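Local structure of glycosyl hyrolase, family 3 (Deinococcus radiodurans, 3TEV) at residues R17-P29 with L39-N53. The protein probably hydrolyses O-glycosidic bonds as a family 3 glycoside hydrolase built on a TIM-barrel domain. Residues are numbered along the deposited sequence; the frame is centred on the assembly and turned at random.
Sequences RPGQLLMIDLPGP and LREHGIGAVCLFGKN
Asn53 reaches the loop after strand 22-24 with its amide nitrogen, ND2 donating to Leu26 O and Gly28 O at 3.0 Å each. Both carbonyl oxygens lie in the amide plane, yet each receives its N-H from above its own carbonyl plane. At the amide's other end, OD1 takes Phe50 N on a lone pair, so donor and acceptor together fix its rotation. An aspartate in its place would probably leave Gly28 O without this donor and Leu26 O with Lys52 alone of the two, and set a carboxylate oxygen against both. Lys52 NZ donates to Leu26 O from the opposite face of its plane and forms a salt bridge with Asp25 OD2 (2.9 Å), met from above the carboxylate plane; Asp25 OD1 accepts from Gly294 N. Between the strands the backbones pair in parallel: Ile24 N donates to Ala46 O and Cys48 N to Ile24 O. Branched side chains suit the apolar side: Ile24 CG1, between backbone N and carbonyl carbon (chi1 65°), meets Val47 CG2, while Ile24 CD1 reaches Leu39 CD2. Leu26 crosses Val47 at about a right angle. On the other side, selenomethionine Met23 packs on Ala46 and Cys48. Arg17 NH2 binds Glu41 O beside the Schellman motif where Gly43, with positive phi, leaves helix 33-42; a CB there would clash with Arg17 NH1. The contact joins elements of one beta-alpha-beta unit: strand 22-24 lies between 46-49 and 290-291, and helix 57-71 packs on Leu26, Leu39 and Leu49.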
loop_
_atom_site.group_PDB
_atom_site.type_symbol
_atom_site.label_atom_id
_atom_site.label_comp_id
_atom_site.label_asym_id
_atom_site.label_seq_id
_atom_site.Cartn_x
_atom_site.Cartn_y
_atom_site.Cartn_z
ATOM N N ARG A 17 -6.040 -18.998 2.552
ATOM C CA ARG A 17 -7.381 -18.690 2.087
ATOM C C ARG A 17 -7.370 -17.424 1.242
ATOM O O ARG A 17 -6.544 -16.549 1.456
ATOM C CB ARG A 17 -8.309 -18.521 3.267
ATOM C CG ARG A 17 -8.344 -19.756 4.151
ATOM C CD ARG A 17 -9.203 -19.500 5.351
ATOM N NE ARG A 17 -10.594 -19.378 4.934
ATOM C CZ ARG A 17 -11.582 -18.975 5.728
ATOM N NH1 ARG A 17 -11.314 -18.642 7.004
ATOM N NH2 ARG A 17 -12.827 -18.912 5.232
ATOM N N PRO A 18 -8.306 -17.319 0.282
ATOM C CA PRO A 18 -8.322 -16.129 -0.581
ATOM C C PRO A 18 -8.445 -14.838 0.217
ATOM O O PRO A 18 -7.826 -13.867 -0.140
ATOM C CB PRO A 18 -9.555 -16.331 -1.477
ATOM C CG PRO A 18 -10.296 -17.517 -0.912
ATOM C CD PRO A 18 -9.332 -18.313 -0.089
ATOM N N GLY A 19 -9.219 -14.834 1.303
ATOM C CA GLY A 19 -9.367 -13.612 2.110
ATOM C C GLY A 19 -8.087 -13.128 2.773
ATOM O O GLY A 19 -7.982 -11.963 3.146
ATOM N N GLN A 20 -7.107 -14.014 2.931
ATOM C CA GLN A 20 -5.839 -13.658 3.567
ATOM C C GLN A 20 -4.924 -12.844 2.641
ATOM O O GLN A 20 -3.860 -12.362 3.059
ATOM C CB GLN A 20 -5.149 -14.923 4.064
ATOM C CG GLN A 20 -5.960 -15.624 5.184
ATOM C CD GLN A 20 -5.444 -17.002 5.572
ATOM O OE1 GLN A 20 -4.834 -17.725 4.754
ATOM N NE2 GLN A 20 -5.720 -17.397 6.835
ATOM N N LEU A 21 -5.357 -12.666 1.390
ATOM C CA LEU A 21 -4.575 -11.901 0.405
ATOM C C LEU A 21 -5.251 -10.580 0.037
ATOM O O LEU A 21 -4.819 -9.899 -0.885
ATOM C CB LEU A 21 -4.322 -12.750 -0.853
ATOM C CG LEU A 21 -3.683 -14.130 -0.616
ATOM C CD1 LEU A 21 -3.745 -15.007 -1.898
ATOM C CD2 LEU A 21 -2.252 -14.006 -0.073
ATOM N N LEU A 22 -6.317 -10.225 0.758
ATOM C CA LEU A 22 -7.051 -8.996 0.462
ATOM C C LEU A 22 -7.033 -8.007 1.610
ATOM O O LEU A 22 -7.028 -8.394 2.788
ATOM C CB LEU A 22 -8.513 -9.278 0.109
ATOM C CG LEU A 22 -8.918 -10.284 -0.959
ATOM C CD1 LEU A 22 -10.447 -10.174 -1.163
ATOM C CD2 LEU A 22 -8.183 -10.038 -2.277
HETATM N N MSE A 23 -7.070 -6.733 1.259
HETATM C CA MSE A 23 -7.244 -5.664 2.219
HETATM C C MSE A 23 -8.535 -4.968 1.796
HETATM O O MSE A 23 -8.667 -4.496 0.647
HETATM C CB MSE A 23 -6.064 -4.683 2.176
HETATM C CG MSE A 23 -6.220 -3.466 3.098
HETATM SE SE MSE A 23 -4.609 -2.346 3.140
HETATM C CE MSE A 23 -3.756 -2.996 4.755
ATOM N N ILE A 24 -9.486 -4.905 2.714
ATOM C CA ILE A 24 -10.795 -4.359 2.398
ATOM C C ILE A 24 -11.100 -3.129 3.235
ATOM O O ILE A 24 -10.434 -2.878 4.242
ATOM C CB ILE A 24 -11.897 -5.393 2.645
ATOM C CG1 ILE A 24 -11.976 -5.720 4.132
ATOM C CG2 ILE A 24 -11.671 -6.645 1.801
ATOM C CD1 ILE A 24 -13.260 -6.504 4.513
ATOM N N ASP A 25 -12.120 -2.384 2.827
ATOM C CA ASP A 25 -12.611 -1.271 3.629
ATOM C C ASP A 25 -13.881 -1.658 4.368
ATOM O O ASP A 25 -14.537 -2.652 4.027
ATOM C CB ASP A 25 -12.794 0.016 2.784
ATOM C CG ASP A 25 -13.761 -0.153 1.597
ATOM O OD1 ASP A 25 -13.897 -1.261 1.023
ATOM O OD2 ASP A 25 -14.386 0.858 1.217
ATOM N N LEU A 26 -14.209 -0.859 5.381
ATOM C CA LEU A 26 -15.351 -1.086 6.258
ATOM C C LEU A 26 -16.338 0.072 6.125
ATOM O O LEU A 26 -15.947 1.182 5.783
ATOM C CB LEU A 26 -14.864 -1.186 7.702
ATOM C CG LEU A 26 -13.746 -2.205 7.919
ATOM C CD1 LEU A 26 -13.092 -2.016 9.278
ATOM C CD2 LEU A 26 -14.263 -3.640 7.716
ATOM N N PRO A 27 -17.630 -0.190 6.393
ATOM C CA PRO A 27 -18.659 0.832 6.139
ATOM C C PRO A 27 -18.644 2.062 7.066
ATOM O O PRO A 27 -18.905 3.174 6.602
ATOM C CB PRO A 27 -19.980 0.063 6.282
ATOM C CG PRO A 27 -19.646 -1.213 6.992
ATOM C CD PRO A 27 -18.202 -1.512 6.733
ATOM N N GLY A 28 -18.348 1.881 8.348
ATOM C CA GLY A 28 -18.445 2.990 9.291
ATOM C C GLY A 28 -17.525 2.989 10.503
ATOM O O GLY A 28 -16.554 2.246 10.550
ATOM N N PRO A 29 -17.825 3.857 11.486
ATOM C CA PRO A 29 -17.010 4.015 12.698
ATOM C C PRO A 29 -17.177 2.894 13.726
ATOM O O PRO A 29 -16.391 2.833 14.673
ATOM C CB PRO A 29 -17.510 5.336 13.282
ATOM C CG PRO A 29 -18.906 5.438 12.797
ATOM C CD PRO A 29 -18.891 4.876 11.410
ATOM N N LEU A 39 -15.859 -10.708 8.179
ATOM C CA LEU A 39 -14.412 -10.836 8.364
ATOM C C LEU A 39 -14.007 -12.248 8.810
ATOM O O LEU A 39 -13.053 -12.840 8.297
ATOM C CB LEU A 39 -13.905 -9.826 9.393
ATOM C CG LEU A 39 -13.981 -8.347 8.998
ATOM C CD1 LEU A 39 -13.875 -7.428 10.226
ATOM C CD2 LEU A 39 -12.930 -8.001 7.937
ATOM N N ARG A 40 -14.754 -12.785 9.767
ATOM C CA ARG A 40 -14.447 -14.068 10.341
ATOM C C ARG A 40 -14.693 -15.166 9.298
ATOM O O ARG A 40 -13.840 -16.022 9.072
ATOM C CB ARG A 40 -15.313 -14.255 11.579
ATOM C CG ARG A 40 -14.687 -15.066 12.649
ATOM C CD ARG A 40 -15.639 -15.217 13.858
ATOM N NE ARG A 40 -15.502 -14.174 14.884
ATOM C CZ ARG A 40 -14.473 -14.099 15.731
ATOM N NH1 ARG A 40 -13.462 -14.968 15.648
ATOM N NH2 ARG A 40 -14.435 -13.143 16.649
ATOM N N GLU A 41 -15.836 -15.103 8.635
ATOM C CA GLU A 41 -16.208 -16.062 7.584
ATOM C C GLU A 41 -15.128 -16.271 6.507
ATOM O O GLU A 41 -14.867 -17.396 6.123
ATOM C CB GLU A 41 -17.514 -15.612 6.923
ATOM C CG GLU A 41 -18.030 -16.513 5.831
ATOM C CD GLU A 41 -19.483 -16.218 5.457
ATOM O OE1 GLU A 41 -19.894 -15.023 5.456
ATOM O OE2 GLU A 41 -20.211 -17.194 5.163
ATOM N N HIS A 42 -14.497 -15.191 6.049
ATOM C CA HIS A 42 -13.531 -15.272 4.961
ATOM C C HIS A 42 -12.086 -15.216 5.436
ATOM O O HIS A 42 -11.174 -15.298 4.618
ATOM C CB HIS A 42 -13.806 -14.158 3.916
ATOM C CG HIS A 42 -15.170 -14.243 3.315
ATOM N ND1 HIS A 42 -15.550 -15.279 2.484
ATOM C CD2 HIS A 42 -16.268 -13.467 3.472
ATOM C CE1 HIS A 42 -16.815 -15.121 2.132
ATOM N NE2 HIS A 42 -17.275 -14.031 2.717
ATOM N N GLY A 43 -11.883 -15.069 6.743
ATOM C CA GLY A 43 -10.539 -14.950 7.323
ATOM C C GLY A 43 -9.789 -13.732 6.797
ATOM O O GLY A 43 -8.580 -13.789 6.558
ATOM N N ILE A 44 -10.492 -12.624 6.594
ATOM C CA ILE A 44 -9.864 -11.457 6.009
ATOM C C ILE A 44 -8.739 -11.004 6.973
ATOM O O ILE A 44 -8.943 -10.930 8.159
ATOM C CB ILE A 44 -10.899 -10.320 5.823
ATOM C CG1 ILE A 44 -12.066 -10.761 4.920
ATOM C CG2 ILE A 44 -10.222 -9.007 5.393
ATOM C CD1 ILE A 44 -11.789 -10.713 3.481
ATOM N N GLY A 45 -7.557 -10.727 6.457
ATOM C CA GLY A 45 -6.447 -10.417 7.345
ATOM C C GLY A 45 -6.020 -8.956 7.315
ATOM O O GLY A 45 -5.146 -8.558 8.084
ATOM N N ALA A 46 -6.628 -8.147 6.451
ATOM C CA ALA A 46 -6.191 -6.763 6.337
ATOM C C ALA A 46 -7.355 -5.832 6.049
ATOM O O ALA A 46 -8.237 -6.167 5.263
ATOM C CB ALA A 46 -5.096 -6.635 5.287
ATOM N N VAL A 47 -7.352 -4.671 6.700
ATOM C CA VAL A 47 -8.361 -3.637 6.478
ATOM C C VAL A 47 -7.700 -2.271 6.412
ATOM O O VAL A 47 -6.707 -2.029 7.106
ATOM C CB VAL A 47 -9.395 -3.583 7.617
ATOM C CG1 VAL A 47 -10.120 -2.254 7.580
ATOM C CG2 VAL A 47 -10.376 -4.735 7.514
ATOM N N CYS A 48 -8.239 -1.381 5.583
ATOM C CA CYS A 48 -7.733 -0.011 5.514
ATOM C C CYS A 48 -8.853 0.891 5.978
ATOM O O CYS A 48 -10.001 0.702 5.576
ATOM C CB CYS A 48 -7.262 0.373 4.108
ATOM S SG CYS A 48 -6.436 2.037 4.122
ATOM N N LEU A 49 -8.528 1.829 6.859
ATOM C CA LEU A 49 -9.507 2.778 7.389
ATOM C C LEU A 49 -9.404 4.127 6.696
ATOM O O LEU A 49 -8.320 4.550 6.310
ATOM C CB LEU A 49 -9.312 2.962 8.883
ATOM C CG LEU A 49 -9.395 1.703 9.742
ATOM C CD1 LEU A 49 -9.047 2.035 11.166
ATOM C CD2 LEU A 49 -10.773 1.041 9.658
ATOM N N PHE A 50 -10.547 4.786 6.538
ATOM C CA PHE A 50 -10.647 6.098 5.901
ATOM C C PHE A 50 -11.502 7.031 6.769
ATOM O O PHE A 50 -12.001 6.627 7.816
ATOM C CB PHE A 50 -11.276 5.960 4.512
ATOM C CG PHE A 50 -10.492 5.091 3.579
ATOM C CD1 PHE A 50 -9.513 5.638 2.759
ATOM C CD2 PHE A 50 -10.714 3.719 3.534
ATOM C CE1 PHE A 50 -8.762 4.819 1.898
ATOM C CE2 PHE A 50 -9.978 2.895 2.683
ATOM C CZ PHE A 50 -9.002 3.438 1.865
ATOM N N GLY A 51 -11.681 8.265 6.313
ATOM C CA GLY A 51 -12.463 9.279 7.029
ATOM C C GLY A 51 -13.810 8.769 7.502
ATOM O O GLY A 51 -14.195 8.993 8.651
ATOM N N LYS A 52 -14.515 8.045 6.633
ATOM C CA LYS A 52 -15.785 7.428 7.005
ATOM C C LYS A 52 -15.697 6.504 8.241
ATOM O O LYS A 52 -16.724 6.137 8.798
ATOM C CB LYS A 52 -16.362 6.646 5.814
ATOM C CG LYS A 52 -15.529 5.406 5.401
ATOM C CD LYS A 52 -16.239 4.562 4.351
ATOM C CE LYS A 52 -15.239 3.642 3.670
ATOM N NZ LYS A 52 -15.884 2.456 3.074
ATOM N N ASN A 53 -14.489 6.103 8.650
ATOM C CA ASN A 53 -14.337 5.203 9.816
ATOM C C ASN A 53 -13.837 5.893 11.085
ATOM O O ASN A 53 -13.647 5.224 12.112
ATOM C CB ASN A 53 -13.386 4.044 9.503
ATOM C CG ASN A 53 -13.682 3.371 8.171
ATOM O OD1 ASN A 53 -12.917 3.525 7.205
ATOM N ND2 ASN A 53 -14.788 2.620 8.108
HETATM O O HOH W 1 -11.082 -16.684 2.195
HETATM O O HOH W 2 -7.321 -15.485 8.493
HETATM O O HOH W 3 -12.595 1.455 5.741
#